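Local coordinates for protein DNA-binding transcriptional repressor YiaJ (Escherichia coli, PDB 1YSQ) that represses transcription of the yiaKLMNOPQRS operon, which may serve the use of 2,3-diketo-L-gulonate, this chain being the repressor's C-terminal IclR-type domain, without the DNA-binding part, at residues 168-171 / 172-176. Numbering follows the deposited sequence.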
loop_
_atom_site.group_PDB
_atom_site.type_symbol
_atom_site.label_atom_id
_atom_site.label_comp_id
_atom_site.label_asym_id
_atom_site.label_seq_id
_atom_site.Cartn_x
_atom_site.Cartn_y
_atom_site.Cartn_z
ATOM N N PRO A 168 0.954 6.225 13.092
ATOM C CA PRO A 168 0.460 7.412 12.368
ATOM C C PRO A 168 -0.101 7.060 10.988
ATOM O O PRO A 168 -1.031 7.711 10.517
ATOM C CB PRO A 168 1.706 8.313 12.237
ATOM C CG PRO A 168 2.875 7.389 12.435
ATOM C CD PRO A 168 2.403 6.313 13.370
ATOM N N LEU A 169 0.463 6.039 10.346
ATOM C CA LEU A 169 -0.022 5.597 9.031
ATOM C C LEU A 169 -1.471 5.130 9.155
ATOM O O LEU A 169 -2.340 5.513 8.357
ATOM C CB LEU A 169 0.847 4.441 8.504
ATOM C CG LEU A 169 0.329 3.740 7.234
ATOM C CD1 LEU A 169 0.161 4.707 6.060
ATOM C CD2 LEU A 169 1.264 2.613 6.871
ATOM N N ARG A 170 -1.739 4.317 10.172
ATOM C CA ARG A 170 -3.100 3.838 10.365
ATOM C C ARG A 170 -4.046 4.982 10.768
ATOM O O ARG A 170 -5.186 5.070 10.278
ATOM C CB ARG A 170 -3.150 2.692 11.368
ATOM C CG ARG A 170 -4.591 2.273 11.717
ATOM C CD ARG A 170 -4.665 1.143 12.723
ATOM N NE ARG A 170 -3.940 1.478 13.952
ATOM C CZ ARG A 170 -2.819 0.881 14.355
ATOM N NH1 ARG A 170 -2.281 -0.116 13.640
ATOM N NH2 ARG A 170 -2.248 1.276 15.477
ATOM N N GLU A 171 -3.568 5.873 11.633
ATOM C CA GLU A 171 -4.383 7.022 12.038
ATOM C C GLU A 171 -4.786 7.865 10.815
ATOM O O GLU A 171 -5.909 8.372 10.742
ATOM C CB GLU A 171 -3.647 7.865 13.074
ATOM C CG GLU A 171 -3.623 7.215 14.453
ATOM C CD GLU A 171 -2.624 7.848 15.402
ATOM O OE1 GLU A 171 -1.922 8.800 14.999
ATOM O OE2 GLU A 171 -2.537 7.381 16.553
ATOM N N THR A 172 -3.850 8.001 9.873
ATOM C CA THR A 172 -4.090 8.703 8.614
ATOM C C THR A 172 -5.195 8.017 7.794
ATOM O O THR A 172 -6.156 8.687 7.394
ATOM C CB THR A 172 -2.768 8.823 7.835
ATOM O OG1 THR A 172 -1.836 9.635 8.584
ATOM C CG2 THR A 172 -2.956 9.565 6.503
ATOM N N ALA A 173 -5.070 6.696 7.567
ATOM C CA ALA A 173 -6.088 5.934 6.855
ATOM C C ALA A 173 -7.449 6.012 7.551
ATOM O O ALA A 173 -8.463 6.145 6.891
ATOM C CB ALA A 173 -5.671 4.470 6.682
ATOM N N GLN A 174 -7.462 5.920 8.877
ATOM C CA GLN A 174 -8.710 5.985 9.638
ATOM C C GLN A 174 -9.438 7.311 9.410
ATOM O O GLN A 174 -10.650 7.322 9.214
ATOM C CB GLN A 174 -8.448 5.797 11.133
ATOM C CG GLN A 174 -8.204 4.345 11.556
ATOM C CD GLN A 174 -7.650 4.233 12.988
ATOM O OE1 GLN A 174 -7.022 5.172 13.506
ATOM N NE2 GLN A 174 -7.895 3.095 13.628
ATOM N N ALA A 175 -8.689 8.416 9.435
ATOM C CA ALA A 175 -9.257 9.747 9.228
ATOM C C ALA A 175 -9.883 9.880 7.826
ATOM O O ALA A 175 -11.020 10.356 7.687
ATOM C CB ALA A 175 -8.198 10.822 9.458
ATOM N N ILE A 176 -9.142 9.439 6.806
ATOM C CA ILE A 176 -9.655 9.386 5.433
ATOM C C ILE A 176 -10.918 8.518 5.335
ATOM O O ILE A 176 -11.922 8.934 4.761
ATOM C CB ILE A 176 -8.557 8.872 4.448
ATOM C CG1 ILE A 176 -7.339 9.815 4.462
ATOM C CG2 ILE A 176 -9.141 8.687 3.017
ATOM C CD1 ILE A 176 -6.073 9.253 3.771
HETATM O O HOH W 1 -5.352 4.005 15.376
#
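Two donors of one residue grip the carbonyl oxygen of Pro168: Thr172 OG1 at 2.8 Å from Pro168 O, and Thr172 N at 2.9 Å from the same oxygen. They arrive from opposite faces of the carbonyl plane, so the hydroxyl adds its bond without displacing the ordinary i to i+4 helical one. With OG1 beside the backbone N and anti to the carbonyl carbon (chi1 -64°), the hydroxyl is turned back to the preceding turn. Threonine suits a partly exposed helix site because its hydroxyl is satisfied by the helix itself while the side chain also touches Leu21 of helix 8-25. A valine here removes the hydroxyl, and Pro168 O would probably lose its second donor, keeping from this residue the backbone N-H alone. Helix 162-182 packs between helix 8-25 and the antiparallel sheet of the GAF-like IclR effector domain. Buried Leu169 lies on Ile133, Val135, Val148 and Ile150 of the sheet, and small Ala173 lets the helix come close to Val135, whereas Pro168, whose side chain touches Leu21, has no N-H to give to the turn before, and the helix kinks there. On the exposed side, long polar chains replace these apolar ones. Arg170 and Gln174 run side by side and point the same way, Arg170 CG touching Gln174 CD at 3.8 Å, with guanidinium and amide planes 67° apart. A water links the pair: it accepts from Arg170 NE at 3.2 Å, in the guanidinium plane, and donates to Gln174 OE1 at 2.8 Å.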